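Local coordinates for protein nicotinate phosphoribosyltransferase (Vibrio cholerae, PDB 4HL7) that probably catalyses the ATP-dependent joining of nicotinate to phosphoribosyl pyrophosphate, giving nicotinate ribonucleotide in the biosynthesis of NAD, at residues Q91-F96 against S124-I129; F96-Q101 against I129-L134; Q103-I108 against S120-W125. All blocks are in the same frame, centred on the assembly; numbering follows the deposited sequence. Where two conformers were deposited one is given.

In the fold
The N-terminal region of this phosphoribosyltransferase illustrates how consecutive elements are tied together by crossing and nested contacts. After helix 87-93 the chain runs through a loop into helix 100-103, passes up and down the hairpin of strands 104-109 and 116-122, and returns as helices 125-128 and 131-147. Contact 1 closes the loop from helix 87-93 to helix 125-128, round the hairpin. Contact 2 crosses it, sharing F96 and I129, and brings the loop before helix 100-103 against helix 131-147. Contact 3 spans only the hairpin turn; it is nested inside the loop of contact 2 and meets contact 1 at S124 and W125. Y131 and Q103 link contacts 2 and 3.

Contact 1. Residues Q91-F96 against S124-I129; sequences QSLRYF and SWRDTI
S92 and R126 meet through a bound water: water 1 donates to S92 O and accepts from R126 NH1 at 2.9 Å. The S92 hydroxyl bonds to F89 O within its own helix; it lies at the guanidinium edge, at an angle too poor for a hydrogen bond. The L93 methyl CD2 lies 4.4 Å from R126 NH2, a loose van der Waals contact. F96 brings the broadest apolar surface of its segment. Its ring and the R126 guanidinium pass in opposite directions with their planes 70° apart, and CD1 comes within 3.6 Å of R126 NH1. Farther along the same ring, CE1 meets D127 OD2 at the edge, while CZ approaches D127 O at 3.6 Å in the ring plane. R126 reaches this far because CG stands anti to the backbone N (chi1 -176°) and the chain stays extended to NE. Its NH1 forms a salt bridge to D127 OD2 at 3.3 Å, and NE bonds to H31 ND1, so several partners fix the rotation of the guanidinium. Helix 125-128, capped by S124 OG on D127 N, thus faces the end of helix 87-93, with helix 21-33 supplying H31 beside S92 and M27 beside L93.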
loop_
_atom_site.group_PDB
_atom_site.type_symbol
_atom_site.label_atom_id
_atom_site.label_comp_id
_atom_site.label_asym_id
_atom_site.label_seq_id
_atom_site.Cartn_x
_atom_site.Cartn_y
_atom_site.Cartn_z
ATOM N N GLN A 91 -14.008 20.016 -3.574
ATOM C CA GLN A 91 -13.911 21.485 -3.341
ATOM C C GLN A 91 -13.032 21.831 -2.116
ATOM O O GLN A 91 -12.255 22.802 -2.171
ATOM C CB GLN A 91 -15.322 22.146 -3.279
ATOM C CG GLN A 91 -15.946 22.183 -4.674
ATOM N N SER A 92 -13.124 21.025 -1.067
ATOM C CA SER A 92 -12.292 21.215 0.130
ATOM C C SER A 92 -10.785 21.014 -0.169
ATOM O O SER A 92 -9.947 21.683 0.440
ATOM C CB SER A 92 -12.807 20.402 1.339
ATOM O OG SER A 92 -12.291 19.075 1.360
ATOM N N LEU A 93 -10.445 20.170 -1.154
ATOM C CA LEU A 93 -8.986 19.995 -1.582
ATOM C C LEU A 93 -8.345 21.250 -2.148
ATOM O O LEU A 93 -7.113 21.431 -2.075
ATOM C CB LEU A 93 -8.866 18.887 -2.579
ATOM C CG LEU A 93 -9.177 17.552 -1.979
ATOM C CD1 LEU A 93 -8.632 16.525 -2.998
ATOM C CD2 LEU A 93 -8.389 17.360 -0.653
ATOM N N ARG A 94 -9.188 22.140 -2.667
ATOM C CA ARG A 94 -8.743 23.405 -3.277
ATOM C C ARG A 94 -7.960 24.297 -2.317
ATOM O O ARG A 94 -7.128 25.088 -2.757
ATOM C CB ARG A 94 -9.937 24.189 -3.875
ATOM C CG ARG A 94 -10.134 23.955 -5.376
ATOM C CD ARG A 94 -11.192 24.879 -5.988
ATOM N NE ARG A 94 -12.540 24.372 -5.731
ATOM C CZ ARG A 94 -13.240 23.639 -6.595
ATOM N NH1 ARG A 94 -12.710 23.340 -7.787
ATOM N NH2 ARG A 94 -14.472 23.214 -6.275
ATOM N N TYR A 95 -8.229 24.172 -1.022
ATOM C CA TYR A 95 -7.497 24.895 -0.024
ATOM C C TYR A 95 -6.539 23.986 0.784
ATOM O O TYR A 95 -5.796 24.476 1.620
ATOM C CB TYR A 95 -8.422 25.817 0.895
ATOM C CG TYR A 95 -9.578 25.148 1.651
ATOM C CD1 TYR A 95 -9.363 24.450 2.842
ATOM C CD2 TYR A 95 -10.885 25.256 1.191
ATOM C CE1 TYR A 95 -10.408 23.809 3.502
ATOM C CE2 TYR A 95 -11.924 24.665 1.851
ATOM C CZ TYR A 95 -11.692 23.950 3.005
ATOM O OH TYR A 95 -12.700 23.335 3.624
ATOM N N PHE A 96 -6.537 22.671 0.547
ATOM C CA PHE A 96 -5.777 21.781 1.464
ATOM C C PHE A 96 -4.250 21.916 1.276
ATOM O O PHE A 96 -3.754 21.898 0.144
ATOM C CB PHE A 96 -6.133 20.298 1.272
ATOM C CG PHE A 96 -5.306 19.389 2.112
ATOM C CD1 PHE A 96 -5.591 19.234 3.476
ATOM C CD2 PHE A 96 -4.208 18.723 1.583
ATOM C CE1 PHE A 96 -4.795 18.431 4.269
ATOM C CE2 PHE A 96 -3.420 17.918 2.396
ATOM C CZ PHE A 96 -3.718 17.776 3.730
ATOM N N SER A 124 -4.666 15.253 12.558
ATOM C CA SER A 124 -5.935 14.625 12.180
ATOM C C SER A 124 -5.686 13.534 11.162
ATOM O O SER A 124 -4.776 13.606 10.330
ATOM C CB SER A 124 -6.961 15.630 11.626
ATOM O OG SER A 124 -6.624 16.090 10.352
ATOM N N TRP A 125 -6.519 12.534 11.192
ATOM C CA TRP A 125 -6.448 11.452 10.212
ATOM C C TRP A 125 -6.650 11.997 8.818
ATOM O O TRP A 125 -5.877 11.670 7.905
ATOM C CB TRP A 125 -7.510 10.417 10.606
ATOM C CG TRP A 125 -7.316 9.067 10.009
ATOM C CD1 TRP A 125 -6.211 8.558 9.295
ATOM C CD2 TRP A 125 -8.249 7.954 10.130
ATOM N NE1 TRP A 125 -6.440 7.202 8.965
ATOM C CE2 TRP A 125 -7.631 6.803 9.455
ATOM C CE3 TRP A 125 -9.495 7.803 10.720
ATOM C CZ2 TRP A 125 -8.283 5.573 9.361
ATOM C CZ3 TRP A 125 -10.134 6.528 10.649
ATOM C CH2 TRP A 125 -9.541 5.462 9.976
ATOM N N ARG A 126 -7.626 12.919 8.636
ATOM C CA ARG A 126 -7.845 13.481 7.296
ATOM C C ARG A 126 -6.600 14.273 6.778
ATOM O O ARG A 126 -6.272 14.208 5.632
ATOM C CB ARG A 126 -9.045 14.404 7.316
ATOM C CG ARG A 126 -9.436 14.985 5.936
ATOM C CD ARG A 126 -10.100 16.355 6.145
ATOM N NE ARG A 126 -10.634 16.890 4.893
ATOM C CZ ARG A 126 -10.062 17.817 4.146
ATOM N NH1 ARG A 126 -8.942 18.431 4.527
ATOM N NH2 ARG A 126 -10.664 18.164 3.027
ATOM N N ASP A 127 -5.935 14.993 7.641
ATOM C CA ASP A 127 -4.847 15.855 7.229
ATOM C C ASP A 127 -3.480 15.174 7.117
ATOM O O ASP A 127 -2.533 15.756 6.513
ATOM C CB ASP A 127 -4.806 17.047 8.103
ATOM C CG ASP A 127 -6.110 17.908 7.929
ATOM O OD1 ASP A 127 -6.304 18.761 8.722
ATOM O OD2 ASP A 127 -6.919 17.631 7.006
ATOM N N THR A 128 -3.400 13.959 7.638
ATOM C CA THR A 128 -2.094 13.227 7.657
ATOM C C THR A 128 -2.108 11.978 6.779
ATOM O O THR A 128 -1.035 11.409 6.525
ATOM C CB THR A 128 -1.602 12.865 9.064
ATOM O OG1 THR A 128 -2.521 11.989 9.724
ATOM C CG2 THR A 128 -1.332 14.145 9.937
ATOM N N ILE A 129 -3.303 11.541 6.371
ATOM C CA ILE A 129 -3.388 10.257 5.648
ATOM C C ILE A 129 -2.578 10.269 4.327
ATOM O O ILE A 129 -2.040 9.253 3.918
ATOM C CB ILE A 129 -4.843 9.770 5.422
ATOM C CG1 ILE A 129 -4.815 8.376 4.732
ATOM C CG2 ILE A 129 -5.609 10.732 4.562
ATOM C CD1 ILE A 129 -6.042 7.574 4.921
HETATM O O HOH W 1 -8.943 20.834 2.873
#

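Contact 2. Residues F96-Q101 against I129-L134; sequences FHFVPQ and ILYETL
Y131 OH, set against F98 and P100, is held by a hydrogen bond to Q103 OE1. The same amide oxygen also receives V99 N, so one glutamine side chain grips both the tyrosine tip and the loop that passes it. Around the phenol oxygen the chain packs closely: P100 CA lies 3.2 Å from Y131 OH, and the proline ring crosses the tyrosine side chain at about a right angle. The main apolar element is the offset face-to-face stack of F98 on Y131, with centroids 4.2 Å apart and planes inclined by 26°. The two side chains run antiparallel alongside each other, so that F98 CD1 sits over the tyrosine ring toward its rim, 3.4 Å from Y131 CZ. F96 CE2 lies over the opposite face of the F98 ring, toward its rim. The far end of the F98 ring is closed by leucines: L130 CB meets F98 CZ at the ring edge, at 3.6 Å, and L134 CD1 comes to 3.5 Å from F98 CE2. For F98, CG opposite the carbonyl carbon (chi1 -70°) directs the ring over Y131 and toward the two leucines. The loop leading to helix 100-103 is thereby laid against L130 and the beginning of helix 131-147, with L65 also touching F98 and M27 of helix 21-33 touching L130.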
loop_
_atom_site.group_PDB
_atom_site.type_symbol
_atom_site.label_atom_id
_atom_site.label_comp_id
_atom_site.label_asym_id
_atom_site.label_seq_id
_atom_site.Cartn_x
_atom_site.Cartn_y
_atom_site.Cartn_z
ATOM N N PHE A 96 -6.537 22.671 0.547
ATOM C CA PHE A 96 -5.777 21.781 1.464
ATOM C C PHE A 96 -4.250 21.916 1.276
ATOM O O PHE A 96 -3.754 21.898 0.144
ATOM C CB PHE A 96 -6.133 20.298 1.272
ATOM C CG PHE A 96 -5.306 19.389 2.112
ATOM C CD1 PHE A 96 -5.591 19.234 3.476
ATOM C CD2 PHE A 96 -4.208 18.723 1.583
ATOM C CE1 PHE A 96 -4.795 18.431 4.269
ATOM C CE2 PHE A 96 -3.420 17.918 2.396
ATOM C CZ PHE A 96 -3.718 17.776 3.730
ATOM N N HIS A 97 -3.522 21.965 2.404
ATOM C CA HIS A 97 -2.106 21.668 2.380
ATOM C C HIS A 97 -1.578 21.075 3.671
ATOM O O HIS A 97 -2.241 21.112 4.716
ATOM C CB HIS A 97 -1.303 22.921 1.987
ATOM C CG HIS A 97 -1.438 24.076 2.966
ATOM N ND1 HIS A 97 -0.834 24.077 4.180
ATOM C CD2 HIS A 97 -2.047 25.328 2.827
ATOM C CE1 HIS A 97 -1.079 25.260 4.809
ATOM N NE2 HIS A 97 -1.824 26.020 3.975
ATOM N N PHE A 98 -0.401 20.470 3.580
ATOM C CA PHE A 98 0.280 19.881 4.733
ATOM C C PHE A 98 0.887 20.987 5.624
ATOM O O PHE A 98 1.212 22.077 5.127
ATOM C CB PHE A 98 1.411 19.013 4.229
ATOM C CG PHE A 98 0.973 17.740 3.513
ATOM C CD1 PHE A 98 0.249 16.780 4.180
ATOM C CD2 PHE A 98 1.398 17.486 2.191
ATOM C CE1 PHE A 98 -0.073 15.558 3.564
ATOM C CE2 PHE A 98 1.105 16.265 1.569
ATOM C CZ PHE A 98 0.323 15.307 2.269
ATOM N N VAL A 99 1.026 20.701 6.913
ATOM C CA VAL A 99 1.846 21.534 7.821
ATOM C C VAL A 99 2.968 20.670 8.446
ATOM O O VAL A 99 2.863 20.277 9.626
ATOM C CB VAL A 99 0.969 22.184 8.909
ATOM C CG1 VAL A 99 1.777 23.300 9.618
ATOM C CG2 VAL A 99 -0.316 22.757 8.272
ATOM N N PRO A 100 4.017 20.334 7.653
ATOM C CA PRO A 100 4.939 19.289 8.155
ATOM C C PRO A 100 5.687 19.686 9.416
ATOM O O PRO A 100 6.019 18.807 10.212
ATOM C CB PRO A 100 5.929 19.067 7.011
ATOM C CG PRO A 100 5.520 19.929 5.902
ATOM C CD PRO A 100 4.308 20.724 6.263
ATOM N N GLN A 101 5.915 20.983 9.646
ATOM C CA GLN A 101 6.632 21.354 10.865
ATOM C C GLN A 101 5.787 21.104 12.125
ATOM O O GLN A 101 6.335 21.063 13.232
ATOM C CB GLN A 101 7.188 22.806 10.793
ATOM C CG GLN A 101 6.106 23.843 10.837
ATOM C CD GLN A 101 5.423 24.112 9.489
ATOM O OE1 GLN A 101 5.502 23.334 8.542
ATOM N NE2 GLN A 101 4.730 25.233 9.424
ATOM N N ILE A 129 -3.303 11.541 6.371
ATOM C CA ILE A 129 -3.388 10.257 5.648
ATOM C C ILE A 129 -2.578 10.269 4.327
ATOM O O ILE A 129 -2.040 9.253 3.918
ATOM C CB ILE A 129 -4.843 9.770 5.422
ATOM C CG1 ILE A 129 -4.815 8.376 4.732
ATOM C CG2 ILE A 129 -5.609 10.732 4.562
ATOM C CD1 ILE A 129 -6.042 7.574 4.921
ATOM N N LEU A 130 -2.477 11.427 3.673
ATOM C CA LEU A 130 -1.726 11.467 2.430
ATOM C C LEU A 130 -0.199 11.355 2.559
ATOM O O LEU A 130 0.464 11.128 1.544
ATOM C CB LEU A 130 -2.087 12.698 1.587
ATOM C CG LEU A 130 -3.565 12.872 1.214
ATOM C CD1 LEU A 130 -3.702 14.065 0.276
ATOM C CD2 LEU A 130 -4.157 11.592 0.621
ATOM N N TYR A 131 0.350 11.547 3.758
ATOM C CA TYR A 131 1.822 11.538 3.915
ATOM C C TYR A 131 2.435 10.220 3.507
ATOM O O TYR A 131 3.472 10.204 2.904
ATOM C CB TYR A 131 2.298 11.796 5.376
ATOM C CG TYR A 131 2.411 13.273 5.765
ATOM C CD1 TYR A 131 1.564 13.831 6.706
ATOM C CD2 TYR A 131 3.362 14.070 5.176
ATOM C CE1 TYR A 131 1.660 15.169 7.064
ATOM C CE2 TYR A 131 3.483 15.414 5.519
ATOM C CZ TYR A 131 2.652 15.952 6.460
ATOM O OH TYR A 131 2.797 17.285 6.824
ATOM N N GLU A 132 1.808 9.117 3.934
ATOM C CA GLU A 132 2.461 7.801 3.892
ATOM C C GLU A 132 3.280 7.524 2.648
ATOM O O GLU A 132 4.496 7.230 2.772
ATOM C CB GLU A 132 1.390 6.670 4.076
ATOM C CG GLU A 132 1.944 5.271 3.878
ATOM C CD GLU A 132 0.903 4.197 4.145
ATOM O OE1 GLU A 132 -0.126 4.521 4.751
ATOM O OE2 GLU A 132 1.185 3.020 3.805
ATOM N N THR A 133 2.661 7.537 1.462
ATOM C CA THR A 133 3.417 7.119 0.255
ATOM C C THR A 133 4.351 8.216 -0.191
ATOM O O THR A 133 5.291 7.933 -0.906
ATOM C CB THR A 133 2.573 6.578 -0.947
ATOM O OG1 THR A 133 1.886 7.618 -1.628
ATOM C CG2 THR A 133 1.621 5.441 -0.468
ATOM N N LEU A 134 4.017 9.484 0.122
ATOM C CA LEU A 134 4.910 10.590 -0.247
ATOM C C LEU A 134 6.204 10.469 0.554
ATOM O O LEU A 134 7.305 10.643 0.014
ATOM C CB LEU A 134 4.266 11.963 0.035
ATOM C CG LEU A 134 2.934 12.191 -0.674
ATOM C CD1 LEU A 134 2.255 13.484 -0.180
ATOM C CD2 LEU A 134 3.113 12.150 -2.188
#

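Contact 3. Residues Q103-I108 against S120-W125; sequences QVEMGI and SIRGSW
E105 and S120 satisfy each other twice, as befits an antiparallel hydrogen-bonded pair: E105 N donates to S120 O at 2.9 Å, nearly straight at 173°, and S120 N returns a bond to E105 O at 2.8 Å. One step back, R122 N donates to Q103 O at 2.8 Å, in the carbonyl plane, and the same oxygen also takes a CA-H...O contact from I121 CA. V104 and I121 form the non-hydrogen-bonded pair between them, with CG2 of V104 facing CG1 of I121 on the sheet face that carries both. These strands, 104-109 and 116-122, form a beta hairpin at one margin of the five-stranded antiparallel sheet, strand 104-109 being outermost; I121 bonds through its backbone to Y41 of strand 38-46, the next strand inward. On the face of E105 and S120, the serine hydroxyl, in the conformer given, bonds to E42. Near it E105 OE1 and R122 NH1 form only a long salt bridge of 3.7 Å, with the oxygen well out of the guanidinium plane. Q103, extended beyond CG, lays its CB and CG along R122 O; its NE2 reaches water 2, which also accepts from S124 N.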
loop_
_atom_site.group_PDB
_atom_site.type_symbol
_atom_site.label_atom_id
_atom_site.label_comp_id
_atom_site.label_asym_id
_atom_site.label_seq_id
_atom_site.Cartn_x
_atom_site.Cartn_y
_atom_site.Cartn_z
ATOM N N GLN A 103 3.396 18.385 11.941
ATOM C CA GLN A 103 2.875 17.004 11.800
ATOM C C GLN A 103 3.958 15.952 11.743
ATOM O O GLN A 103 3.686 14.773 11.968
ATOM C CB GLN A 103 2.045 16.916 10.526
ATOM C CG GLN A 103 0.750 17.719 10.640
ATOM C CD GLN A 103 0.115 18.063 9.291
ATOM O OE1 GLN A 103 0.785 18.185 8.251
ATOM N NE2 GLN A 103 -1.188 18.236 9.312
ATOM N N VAL A 104 5.170 16.347 11.379
ATOM C CA VAL A 104 6.205 15.338 11.163
ATOM C C VAL A 104 7.376 15.574 12.110
ATOM O O VAL A 104 7.862 16.717 12.216
ATOM C CB VAL A 104 6.648 15.326 9.690
ATOM C CG1 VAL A 104 7.729 14.253 9.415
ATOM C CG2 VAL A 104 5.430 15.112 8.805
ATOM N N GLU A 105 7.804 14.512 12.810
ATOM C CA GLU A 105 9.072 14.523 13.586
ATOM C C GLU A 105 9.966 13.431 13.060
ATOM O O GLU A 105 9.488 12.362 12.667
ATOM C CB GLU A 105 8.851 14.187 15.045
ATOM C CG GLU A 105 7.977 15.131 15.805
ATOM C CD GLU A 105 8.104 14.908 17.305
ATOM O OE1 GLU A 105 8.498 13.795 17.738
ATOM O OE2 GLU A 105 7.807 15.845 18.045
HETATM N N MSE A 106 11.265 13.645 13.099
HETATM C CA MSE A 106 12.143 12.543 12.736
HETATM C C MSE A 106 13.434 12.662 13.444
HETATM O O MSE A 106 13.789 13.740 13.905
HETATM C CB MSE A 106 12.351 12.562 11.247
HETATM C CG MSE A 106 12.949 13.885 10.762
HETATM SE SE MSE A 106 12.833 13.736 8.784
HETATM C CE MSE A 106 11.266 14.881 8.459
ATOM N N GLY A 107 14.125 11.536 13.566
ATOM C CA GLY A 107 15.434 11.489 14.250
ATOM C C GLY A 107 16.081 10.120 14.104
ATOM O O GLY A 107 15.525 9.201 13.478
ATOM N N ILE A 108 17.266 9.981 14.686
ATOM C CA ILE A 108 17.980 8.710 14.678
ATOM C C ILE A 108 17.791 8.066 16.050
ATOM O O ILE A 108 17.973 8.712 17.052
ATOM C CB ILE A 108 19.486 8.942 14.399
ATOM C CG1 ILE A 108 19.691 9.650 13.049
ATOM C CG2 ILE A 108 20.252 7.630 14.424
ATOM C CD1 ILE A 108 19.194 8.882 11.820
ATOM N N SER A 120 7.871 10.085 12.699
ATOM C CA SER A 120 6.572 9.990 13.411
ATOM C C SER A 120 5.643 11.049 12.818
ATOM O O SER A 120 6.051 12.206 12.639
ATOM C CB SER A 120 6.735 10.313 14.876
ATOM O OG SER A 120 7.631 9.418 15.531
ATOM N N ILE A 121 4.439 10.647 12.442
ATOM C CA ILE A 121 3.532 11.609 11.780
ATOM C C ILE A 121 2.286 11.677 12.654
ATOM O O ILE A 121 1.663 10.645 12.913
ATOM C CB ILE A 121 3.184 11.118 10.380
ATOM C CG1 ILE A 121 4.439 11.015 9.485
ATOM C CG2 ILE A 121 2.183 12.037 9.695
ATOM C CD1 ILE A 121 4.111 10.317 8.180
ATOM N N ARG A 122 1.911 12.886 13.097
ATOM C CA ARG A 122 0.800 13.067 14.040
ATOM C C ARG A 122 -0.139 14.191 13.571
ATOM O O ARG A 122 0.354 15.255 13.191
ATOM C CB ARG A 122 1.333 13.569 15.412
ATOM C CG ARG A 122 2.286 12.631 16.163
ATOM C CD ARG A 122 2.622 13.235 17.517
ATOM N NE ARG A 122 3.298 12.323 18.474
ATOM C CZ ARG A 122 4.539 11.854 18.333
ATOM N NH1 ARG A 122 5.250 12.160 17.254
ATOM N NH2 ARG A 122 5.067 11.056 19.264
ATOM N N GLY A 123 -1.461 14.005 13.716
ATOM C CA GLY A 123 -2.415 15.088 13.396
ATOM C C GLY A 123 -3.768 14.491 13.186
ATOM O O GLY A 123 -4.023 13.323 13.573
ATOM N N SER A 124 -4.666 15.253 12.558
ATOM C CA SER A 124 -5.935 14.625 12.180
ATOM C C SER A 124 -5.686 13.534 11.162
ATOM O O SER A 124 -4.776 13.606 10.330
ATOM C CB SER A 124 -6.961 15.630 11.626
ATOM O OG SER A 124 -6.624 16.090 10.352
ATOM N N TRP A 125 -6.519 12.534 11.192
ATOM C CA TRP A 125 -6.448 11.452 10.212
ATOM C C TRP A 125 -6.650 11.997 8.818
ATOM O O TRP A 125 -5.877 11.670 7.905
ATOM C CB TRP A 125 -7.510 10.417 10.606
ATOM C CG TRP A 125 -7.316 9.067 10.009
ATOM C CD1 TRP A 125 -6.211 8.558 9.295
ATOM C CD2 TRP A 125 -8.249 7.954 10.130
ATOM N NE1 TRP A 125 -6.440 7.202 8.965
ATOM C CE2 TRP A 125 -7.631 6.803 9.455
ATOM C CE3 TRP A 125 -9.495 7.803 10.720
ATOM C CZ2 TRP A 125 -8.283 5.573 9.361
ATOM C CZ3 TRP A 125 -10.134 6.528 10.649
ATOM C CH2 TRP A 125 -9.541 5.462 9.976
HETATM O O HOH W 2 -3.389 17.729 11.423
#